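Local coordinates for serine protease inhibitor 4, isoform B (Drosophila melanogaster, PDB 4P0F), which probably inhibits serine and cysteine endopeptidases as a member of the serpin family, and is in its cleaved form, at residues Q8-A11 / R12-L16; D70-Q73 / I74-S77; L105-E108 / F109-L113. All blocks are in the same frame, centred on the assembly; numbering follows the deposited sequence.

Contact 1: residues Q8-A11 / R12-L16; sequences QEFA and RRLAL
Arg12, Arg13, Leu14 and Ala15 each give their backbone N-H to the carbonyl four residues earlier, from Gln8 O to Ala11 O, in a regular run of i to i+4 alpha-helical bonds in which Arg13 N lies 2.9 Å from Glu9 O. The side chains one turn apart pair on the outside of this helix. Glu9 and Arg13 form a salt bridge in which the two flat groups are stacked, their planes 20° apart. Glu9 OE2 sits over the centre of the Arg13 guanidinium, 3.3 Å from CZ and 3.4 Å from NH1; no N-H points at the oxygen, and the attraction is one of charge alone. The Arg13 chain, extended from CG to NE, passes Glu9 CG, with NE 3.5 Å from it. Arg13 NH1 also makes a weak hydrogen bond to Leu66 O. Arg12 behaves differently: its chain bends at chi3 (-61°) and folds back toward the start of the helix, bringing the rim of one guanidinium face over Gln8 O and Glu9 CA, with NH2 3.5 Å from Glu9 CA. On the buried side Phe10 CE1 meets Leu14 CD2 at 4.2 Å, the methyl approaching the ring obliquely. Phe10 also packs edge-to-face with Phe78, and both Phe10 and Leu14 rest on Phe39 of helix 38-49 and on Leu370 of strand 370-377. The result is an amphipathic helix with i to i+4 pairing, with Glu9, Arg12 and Arg13 on the outer side and Phe10, Ala11 and Leu14 turned into the core, as expected of the N-terminal helix of the serpin fold.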
ATOM      1  N   GLN A   8     -10.589  -7.048  13.958  1.00 39.45           N
ATOM      2  CA  GLN A   8     -11.258  -7.577  12.775  1.00 27.59           C
ATOM      3  C   GLN A   8     -11.868  -6.441  11.965  1.00 23.93           C
ATOM      4  O   GLN A   8     -11.785  -6.435  10.743  1.00 22.54           O
ATOM      5  CB  GLN A   8     -12.347  -8.587  13.148  1.00 35.01           C
ATOM      6  CG  GLN A   8     -11.838  -9.857  13.801  1.00 54.53           C
ATOM      7  CD  GLN A   8     -12.937 -10.889  13.976  1.00 73.90           C
ATOM      8  OE1 GLN A   8     -13.522 -11.016  15.052  1.00 80.50           O
ATOM      9  NE2 GLN A   8     -13.226 -11.632  12.912  1.00 77.65           N
ATOM     10  N   GLU A   9     -12.469  -5.468  12.644  1.00 23.52           N
ATOM     11  CA  GLU A   9     -13.074  -4.346  11.938  1.00 21.52           C
ATOM     12  C   GLU A   9     -12.031  -3.555  11.171  1.00 19.54           C
ATOM     13  O   GLU A   9     -12.261  -3.159  10.033  1.00 19.85           O
ATOM     14  CB  GLU A   9     -13.806  -3.410  12.898  1.00 22.10           C
ATOM     15  CG  GLU A   9     -14.402  -2.192  12.196  1.00 29.31           C
ATOM     16  CD  GLU A   9     -14.947  -1.167  13.159  1.00 35.02           C
ATOM     17  OE1 GLU A   9     -15.833  -1.519  13.963  1.00 37.49           O
ATOM     18  OE2 GLU A   9     -14.477  -0.008  13.109  1.00 34.76           O
ATOM     19  N   PHE A  10     -10.891  -3.305  11.806  1.00 23.29           N
ATOM     20  CA  PHE A  10      -9.842  -2.525  11.169  1.00 21.70           C
ATOM     21  C   PHE A  10      -9.433  -3.207   9.869  1.00 18.89           C
ATOM     22  O   PHE A  10      -9.296  -2.563   8.837  1.00 17.25           O
ATOM     23  CB  PHE A  10      -8.634  -2.359  12.094  1.00 22.05           C
ATOM     24  CG  PHE A  10      -7.543  -1.500  11.509  1.00 19.46           C
ATOM     25  CD1 PHE A  10      -6.610  -2.039  10.636  1.00 17.61           C
ATOM     26  CD2 PHE A  10      -7.447  -0.158  11.824  1.00 21.69           C
ATOM     27  CE1 PHE A  10      -5.620  -1.257  10.076  1.00 20.51           C
ATOM     28  CE2 PHE A  10      -6.447   0.621  11.269  1.00 17.13           C
ATOM     29  CZ  PHE A  10      -5.537   0.078  10.400  1.00 18.80           C
ATOM     30  N   ALA A  11      -9.244  -4.519   9.926  1.00 18.59           N
ATOM     31  CA  ALA A  11      -8.833  -5.266   8.748  1.00 18.75           C
ATOM     32  C   ALA A  11      -9.902  -5.214   7.662  1.00 18.20           C
ATOM     33  O   ALA A  11      -9.590  -4.987   6.493  1.00 16.68           O
ATOM     34  CB  ALA A  11      -8.525  -6.699   9.121  1.00 20.96           C
ATOM     35  N   ARG A  12     -11.161  -5.408   8.055  1.00 19.18           N
ATOM     36  CA  ARG A  12     -12.275  -5.359   7.115  1.00 18.42           C
ATOM     37  C   ARG A  12     -12.355  -4.020   6.405  1.00 16.57           C
ATOM     38  O   ARG A  12     -12.525  -3.957   5.192  1.00 16.23           O
ATOM     39  CB  ARG A  12     -13.610  -5.617   7.824  1.00 20.07           C
ATOM     40  CG  ARG A  12     -13.877  -7.039   8.170  1.00 24.15           C
ATOM     41  CD  ARG A  12     -15.382  -7.222   8.396  1.00 29.60           C
ATOM     42  NE  ARG A  12     -15.846  -6.391   9.501  1.00 30.93           N
ATOM     43  CZ  ARG A  12     -15.783  -6.757  10.779  1.00 26.17           C
ATOM     44  NH1 ARG A  12     -15.277  -7.933  11.111  1.00 33.91           N
ATOM     45  NH2 ARG A  12     -16.229  -5.946  11.727  1.00 34.59           N
ATOM     46  N   ARG A  13     -12.234  -2.932   7.160  1.00 16.23           N
ATOM     47  CA  ARG A  13     -12.369  -1.611   6.571  1.00 17.88           C
ATOM     48  C   ARG A  13     -11.189  -1.288   5.657  1.00 15.23           C
ATOM     49  O   ARG A  13     -11.376  -0.693   4.598  1.00 15.53           O
ATOM     50  CB  ARG A  13     -12.533  -0.570   7.677  1.00 15.21           C
ATOM     51  CG  ARG A  13     -13.824  -0.834   8.419  1.00 20.39           C
ATOM     52  CD  ARG A  13     -14.287   0.289   9.265  1.00 28.73           C
ATOM     53  NE  ARG A  13     -15.612   0.010   9.813  1.00 28.37           N
ATOM     54  CZ  ARG A  13     -16.307   0.888  10.519  1.00 26.74           C
ATOM     55  NH1 ARG A  13     -15.801   2.092  10.745  1.00 31.85           N
ATOM     56  NH2 ARG A  13     -17.507   0.578  10.987  1.00 25.36           N
ATOM     57  N   LEU A  14      -9.992  -1.718   6.042  1.00 14.02           N
ATOM     58  CA  LEU A  14      -8.816  -1.535   5.197  1.00 17.70           C
ATOM     59  C   LEU A  14      -8.930  -2.353   3.912  1.00 14.45           C
ATOM     60  O   LEU A  14      -8.554  -1.882   2.839  1.00 17.02           O
ATOM     61  CB  LEU A  14      -7.549  -1.914   5.957  1.00 14.94           C
ATOM     62  CG  LEU A  14      -6.263  -1.813   5.132  1.00 14.55           C
ATOM     63  CD1 LEU A  14      -6.116  -0.409   4.556  1.00 14.99           C
ATOM     64  CD2 LEU A  14      -5.054  -2.177   5.972  1.00 18.96           C
ATOM     65  N   ALA A  15      -9.468  -3.565   4.013  1.00 14.33           N
ATOM     66  CA  ALA A  15      -9.669  -4.397   2.824  1.00 15.09           C
ATOM     67  C   ALA A  15     -10.609  -3.737   1.817  1.00 18.93           C
ATOM     68  O   ALA A  15     -10.378  -3.804   0.610  1.00 17.30           O
ATOM     69  CB  ALA A  15     -10.191  -5.790   3.213  1.00 17.32           C
ATOM     70  N   LEU A  16     -11.664  -3.091   2.299  1.00 16.83           N
ATOM     71  CA  LEU A  16     -12.589  -2.414   1.402  1.00 15.13           C
ATOM     72  C   LEU A  16     -11.926  -1.173   0.794  1.00 14.22           C
ATOM     73  O   LEU A  16     -12.020  -0.946  -0.407  1.00 15.61           O
ATOM     74  CB  LEU A  16     -13.879  -2.045   2.136  1.00 15.86           C
ATOM     75  CG  LEU A  16     -14.939  -1.274   1.330  1.00 16.90           C
ATOM     76  CD1 LEU A  16     -15.271  -1.948   0.014  1.00 18.24           C
ATOM     77  CD2 LEU A  16     -16.193  -1.120   2.150  1.00 20.76           C
TER

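Contact 2: residues D70-Q73 / I74-S77; sequences DPEQ and IAHS
Ile74 opens the second segment by giving its N-H to Asp70 O at 2.9 Å, in the first turn of helix 71-84. Its side chain turns back over the same carbonyl: CG1, anti to its own carbonyl carbon (chi1 -67°), comes within 3.3 Å of Asp70 O, CD1 lies 3.7 Å from the same oxygen, and the residue also packs on Leu66 and Arg49. An alanine here would keep the backbone bond but, without CG1 and CD1, would probably leave a gap over the Asp70 carbonyl and deprive Leu66 and Arg49 of a packing partner. Ala75 follows with a bond from N to Pro71 O; its methyl also lies against that oxygen, 3.3 Å from CB, and faces the bent Glu72 side chain, whose OE1 stands 4.1 Å from Ala75 CB. His76 N is held by Glu72 O, while the ring leads outward, where ND1 makes a weak hydrogen bond to Gln116 OE1. Ser77 closes the segment with its N 3.1 Å from Gln73 O, at a less straight 140°, and with OG donating to Ile74 O at 2.6 Å. A chi1 of 73° puts OG between backbone N and carbonyl carbon. At the other end Asp70 is the N-cap: OD1 accepts from Gln73 N at 3.1 Å through its anti lone pair, and Gln73 OE1 accepts from Ser68 OG. Side-chain oxygens thus bond the backbone at both ends, OD1 as acceptor and OG as donor; the carboxylate takes an N-H lacking a helical carbonyl four residues earlier, and its charge would probably interact favourably with the helix dipole.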
ATOM      1  N   ASP A  70     -14.136  10.013  16.195  1.00 27.07           N
ATOM      2  CA  ASP A  70     -13.365  10.473  17.347  1.00 23.84           C
ATOM      3  C   ASP A  70     -11.856  10.295  17.125  1.00 25.06           C
ATOM      4  O   ASP A  70     -11.385   9.160  17.031  1.00 27.59           O
ATOM      5  CB  ASP A  70     -13.804   9.707  18.591  1.00 29.13           C
ATOM      6  CG  ASP A  70     -13.219  10.279  19.863  1.00 46.80           C
ATOM      7  OD1 ASP A  70     -12.077   9.918  20.199  1.00 42.25           O
ATOM      8  OD2 ASP A  70     -13.905  11.082  20.527  1.00 65.39           O
ATOM      9  N   PRO A  71     -11.090  11.406  17.059  1.00 27.68           N
ATOM     10  CA  PRO A  71      -9.649  11.316  16.766  1.00 28.69           C
ATOM     11  C   PRO A  71      -8.853  10.375  17.680  1.00 23.18           C
ATOM     12  O   PRO A  71      -7.978   9.657  17.184  1.00 22.56           O
ATOM     13  CB  PRO A  71      -9.160  12.759  16.955  1.00 35.18           C
ATOM     14  CG  PRO A  71     -10.356  13.602  16.766  1.00 30.40           C
ATOM     15  CD  PRO A  71     -11.511  12.802  17.286  1.00 30.41           C
ATOM     16  N   GLU A  72      -9.128  10.393  18.981  1.00 25.90           N
ATOM     17  CA  GLU A  72      -8.424   9.512  19.903  1.00 31.27           C
ATOM     18  C   GLU A  72      -8.747   8.047  19.604  1.00 36.59           C
ATOM     19  O   GLU A  72      -7.864   7.199  19.640  1.00 29.54           O
ATOM     20  CB  GLU A  72      -8.770   9.851  21.358  1.00 37.66           C
ATOM     21  CG  GLU A  72      -8.115   8.924  22.392  1.00 45.85           C
ATOM     22  CD  GLU A  72      -6.590   8.919  22.324  1.00 63.49           C
ATOM     23  OE1 GLU A  72      -6.030   8.221  21.449  1.00 64.59           O
ATOM     24  OE2 GLU A  72      -5.950   9.598  23.160  1.00 54.62           O
ATOM     25  N   GLN A  73     -10.007   7.743  19.302  1.00 30.95           N
ATOM     26  CA  GLN A  73     -10.382   6.361  19.003  1.00 26.71           C
ATOM     27  C   GLN A  73      -9.775   5.916  17.670  1.00 22.20           C
ATOM     28  O   GLN A  73      -9.326   4.779  17.522  1.00 28.52           O
ATOM     29  CB  GLN A  73     -11.907   6.207  18.994  1.00 30.90           C
ATOM     30  CG  GLN A  73     -12.531   6.437  20.360  1.00 45.24           C
ATOM     31  CD  GLN A  73     -14.030   6.207  20.379  1.00 63.13           C
ATOM     32  OE1 GLN A  73     -14.663   6.048  19.335  1.00 71.58           O
ATOM     33  NE2 GLN A  73     -14.606   6.186  21.576  1.00 61.74           N
ATOM     34  N   ILE A  74      -9.745   6.820  16.699  1.00 22.49           N
ATOM     35  CA  ILE A  74      -9.115   6.525  15.419  1.00 19.99           C
ATOM     36  C   ILE A  74      -7.635   6.225  15.627  1.00 20.29           C
ATOM     37  O   ILE A  74      -7.113   5.225  15.133  1.00 22.04           O
ATOM     38  CB  ILE A  74      -9.268   7.703  14.437  1.00 18.65           C
ATOM     39  CG1 ILE A  74     -10.733   7.881  14.037  1.00 27.12           C
ATOM     40  CG2 ILE A  74      -8.397   7.516  13.200  1.00 20.63           C
ATOM     41  CD1 ILE A  74     -10.994   9.210  13.337  1.00 25.29           C
ATOM     42  N   ALA A  75      -6.964   7.103  16.369  1.00 18.53           N
ATOM     43  CA  ALA A  75      -5.541   6.962  16.609  1.00 22.16           C
ATOM     44  C   ALA A  75      -5.256   5.634  17.297  1.00 20.16           C
ATOM     45  O   ALA A  75      -4.319   4.914  16.930  1.00 25.10           O
ATOM     46  CB  ALA A  75      -5.024   8.122  17.450  1.00 24.03           C
ATOM     47  N   HIS A  76      -6.070   5.305  18.291  1.00 23.35           N
ATOM     48  CA  HIS A  76      -5.868   4.070  19.024  1.00 24.62           C
ATOM     49  C   HIS A  76      -6.013   2.846  18.120  1.00 22.25           C
ATOM     50  O   HIS A  76      -5.325   1.845  18.316  1.00 25.59           O
ATOM     51  CB  HIS A  76      -6.844   3.968  20.190  1.00 27.97           C
ATOM     52  CG  HIS A  76      -6.523   2.847  21.128  1.00 48.19           C
ATOM     53  ND1 HIS A  76      -5.350   2.800  21.850  1.00 65.34           N
ATOM     54  CD2 HIS A  76      -7.207   1.722  21.444  1.00 60.64           C
ATOM     55  CE1 HIS A  76      -5.331   1.699  22.581  1.00 64.43           C
ATOM     56  NE2 HIS A  76      -6.446   1.029  22.353  1.00 59.32           N
ATOM     57  N   SER A  77      -6.889   2.922  17.123  1.00 23.97           N
ATOM     58  CA  SER A  77      -7.123   1.768  16.258  1.00 23.34           C
ATOM     59  C   SER A  77      -5.876   1.472  15.425  1.00 25.96           C
ATOM     60  O   SER A  77      -5.573   0.309  15.148  1.00 26.36           O
ATOM     61  CB  SER A  77      -8.349   1.983  15.357  1.00 24.35           C
ATOM     62  OG  SER A  77      -8.107   2.911  14.316  1.00 26.17           O
TER

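Contact 3: residues L105-E108 / F109-L113; sequences LRQE and FDQLL
Gln111 N donates to Gln107 O at 2.8 Å, flanked by bonds from Asp110 N to Arg106 O and from Leu112 N to Glu108 O; these three open helix 107-115. Arg106, at the N-cap position, sends its side chain away from the turn, where NH1 donates to Gly302 O. Around this frame Gln107 and Gln111 lie side by side and point the same way, their CG atoms 4.1 Å apart. Glu108 is bent at chi2 (67°), which turns its carboxylate forward along the helix, toward Leu112, so that OE2 lies 3.6 Å from both CG and CD1 of Leu112. On the inner side Leu105, which precedes the helix, places CD2 at the edge of the Phe109 ring, 4.2 Å from CE2, and crosses Asp110 at about a right angle with CD1 3.7 Å from OD1. Leu113 CD1, from the next turn, lies over the rim of one face of the ring, 3.6 Å above its plane. Phe109 and Leu113 pack on Ile97, and Leu105 on Val99, both of strand 91-100. Glu108 and Asp110 therefore meet leucines through van der Waals contact rather than charge pairing, while the inward-facing hydrophobic groups seat the helix on its strand.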
ATOM      1  N   LEU A 105       3.515  22.350  16.194  1.00 25.16           N
ATOM      2  CA  LEU A 105       2.324  21.517  16.137  1.00 25.48           C
ATOM      3  C   LEU A 105       1.421  21.823  17.316  1.00 21.60           C
ATOM      4  O   LEU A 105       1.896  22.200  18.381  1.00 24.32           O
ATOM      5  CB  LEU A 105       2.698  20.041  16.157  1.00 22.85           C
ATOM      6  CG  LEU A 105       3.604  19.527  15.041  1.00 22.88           C
ATOM      7  CD1 LEU A 105       3.767  18.030  15.167  1.00 24.91           C
ATOM      8  CD2 LEU A 105       3.064  19.887  13.673  1.00 24.49           C
ATOM      9  N   ARG A 106       0.114  21.666  17.131  1.00 22.21           N
ATOM     10  CA  ARG A 106      -0.802  21.732  18.257  1.00 22.23           C
ATOM     11  C   ARG A 106      -0.569  20.523  19.150  1.00 23.99           C
ATOM     12  O   ARG A 106      -0.201  19.459  18.668  1.00 23.44           O
ATOM     13  CB  ARG A 106      -2.250  21.794  17.777  1.00 22.14           C
ATOM     14  CG  ARG A 106      -2.544  23.072  17.021  1.00 31.65           C
ATOM     15  CD  ARG A 106      -4.019  23.286  16.772  1.00 34.15           C
ATOM     16  NE  ARG A 106      -4.759  23.606  17.988  1.00 38.70           N
ATOM     17  CZ  ARG A 106      -6.054  23.916  18.017  1.00 50.50           C
ATOM     18  NH1 ARG A 106      -6.758  23.968  16.894  1.00 48.65           N
ATOM     19  NH2 ARG A 106      -6.647  24.186  19.172  1.00 62.38           N
ATOM     20  N   GLN A 107      -0.785  20.695  20.450  1.00 23.71           N
ATOM     21  CA  GLN A 107      -0.449  19.654  21.420  1.00 25.23           C
ATOM     22  C   GLN A 107      -1.166  18.323  21.161  1.00 23.34           C
ATOM     23  O   GLN A 107      -0.529  17.272  21.169  1.00 23.30           O
ATOM     24  CB  GLN A 107      -0.757  20.133  22.841  1.00 28.86           C
ATOM     25  CG  GLN A 107      -0.291  19.166  23.920  1.00 35.57           C
ATOM     26  CD  GLN A 107      -0.626  19.642  25.323  1.00 60.48           C
ATOM     27  OE1 GLN A 107      -0.813  20.836  25.564  1.00 66.50           O
ATOM     28  NE2 GLN A 107      -0.710  18.703  26.257  1.00 70.41           N
ATOM     29  N   GLU A 108      -2.474  18.349  20.924  1.00 24.11           N
ATOM     30  CA  GLU A 108      -3.213  17.096  20.757  1.00 26.01           C
ATOM     31  C   GLU A 108      -2.772  16.338  19.500  1.00 25.17           C
ATOM     32  O   GLU A 108      -2.597  15.120  19.537  1.00 20.81           O
ATOM     33  CB  GLU A 108      -4.719  17.358  20.713  1.00 26.07           C
ATOM     34  CG  GLU A 108      -5.581  16.102  20.546  1.00 27.78           C
ATOM     35  CD  GLU A 108      -5.532  15.169  21.752  1.00 45.15           C
ATOM     36  OE1 GLU A 108      -4.880  15.513  22.761  1.00 42.78           O
ATOM     37  OE2 GLU A 108      -6.158  14.089  21.695  1.00 45.29           O
ATOM     38  N   PHE A 109      -2.614  17.056  18.391  1.00 21.67           N
ATOM     39  CA  PHE A 109      -2.100  16.492  17.141  1.00 22.05           C
ATOM     40  C   PHE A 109      -0.746  15.825  17.379  1.00 20.98           C
ATOM     41  O   PHE A 109      -0.516  14.671  17.003  1.00 19.49           O
ATOM     42  CB  PHE A 109      -1.992  17.614  16.096  1.00 20.29           C
ATOM     43  CG  PHE A 109      -1.589  17.166  14.707  1.00 17.34           C
ATOM     44  CD1 PHE A 109      -2.305  16.203  14.025  1.00 17.15           C
ATOM     45  CD2 PHE A 109      -0.524  17.775  14.061  1.00 18.38           C
ATOM     46  CE1 PHE A 109      -1.953  15.835  12.737  1.00 19.57           C
ATOM     47  CE2 PHE A 109      -0.170  17.420  12.780  1.00 21.22           C
ATOM     48  CZ  PHE A 109      -0.884  16.436  12.114  1.00 19.15           C
ATOM     49  N   ASP A 110       0.144  16.564  18.020  1.00 19.64           N
ATOM     50  CA  ASP A 110       1.481  16.077  18.330  1.00 21.13           C
ATOM     51  C   ASP A 110       1.426  14.840  19.217  1.00 20.17           C
ATOM     52  O   ASP A 110       2.143  13.863  18.979  1.00 23.09           O
ATOM     53  CB  ASP A 110       2.299  17.173  19.020  1.00 22.14           C
ATOM     54  CG  ASP A 110       3.718  16.734  19.334  1.00 36.44           C
ATOM     55  OD1 ASP A 110       4.414  16.279  18.412  1.00 37.35           O
ATOM     56  OD2 ASP A 110       4.126  16.824  20.506  1.00 44.99           O
ATOM     57  N   GLN A 111       0.580  14.882  20.247  1.00 21.20           N
ATOM     58  CA  GLN A 111       0.498  13.777  21.206  1.00 22.59           C
ATOM     59  C   GLN A 111      -0.084  12.504  20.583  1.00 24.68           C
ATOM     60  O   GLN A 111       0.401  11.400  20.844  1.00 22.48           O
ATOM     61  CB  GLN A 111      -0.338  14.189  22.413  1.00 26.41           C
ATOM     62  CG  GLN A 111       0.383  15.136  23.358  1.00 42.97           C
ATOM     63  CD  GLN A 111       1.400  14.429  24.232  1.00 67.77           C
ATOM     64  OE1 GLN A 111       2.563  14.279  23.857  1.00 68.06           O
ATOM     65  NE2 GLN A 111       0.965  13.991  25.409  1.00 89.36           N
ATOM     66  N   LEU A 112      -1.122  12.655  19.770  1.00 20.44           N
ATOM     67  CA  LEU A 112      -1.711  11.505  19.101  1.00 20.71           C
ATOM     68  C   LEU A 112      -0.732  10.912  18.101  1.00 24.95           C
ATOM     69  O   LEU A 112      -0.608   9.693  17.989  1.00 22.46           O
ATOM     70  CB  LEU A 112      -3.010  11.886  18.394  1.00 20.98           C
ATOM     71  CG  LEU A 112      -4.189  12.240  19.307  1.00 24.25           C
ATOM     72  CD1 LEU A 112      -5.370  12.673  18.464  1.00 27.32           C
ATOM     73  CD2 LEU A 112      -4.578  11.078  20.201  1.00 25.10           C
ATOM     74  N   LEU A 113      -0.038  11.764  17.362  1.00 18.67           N
ATOM     75  CA  LEU A 113       0.936  11.253  16.401  1.00 20.91           C
ATOM     76  C   LEU A 113       2.049  10.485  17.100  1.00 22.50           C
ATOM     77  O   LEU A 113       2.430   9.410  16.658  1.00 19.60           O
ATOM     78  CB  LEU A 113       1.541  12.378  15.572  1.00 17.59           C
ATOM     79  CG  LEU A 113       0.667  13.028  14.502  1.00 21.24           C
ATOM     80  CD1 LEU A 113       1.419  14.222  13.933  1.00 21.46           C
ATOM     81  CD2 LEU A 113       0.289  12.055  13.403  1.00 23.35           C
TER

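In the fold
From the N terminus, the three contacts follow one another in series; none nests in or crosses another, and each closes just one or two turns of a helix. Contact 1 lies early in helix 6-28, contact 2 begins helix 71-84 and contact 3 begins helix 107-115. Contacts 1 and 2, with centres about 15 Å apart, meet where Phe10 CD2 packs 3.8 Å from Ser77 O. Contacts 2 and 3, about 13 Å between centres, join through Leu112, which lies against Pro71, Glu72 and Ala75. Helix 71-84 is thus the middle member, bridging the N-terminal helix to the helix between strands 91-100 and 120-124; contacts 1 and 3 do not touch.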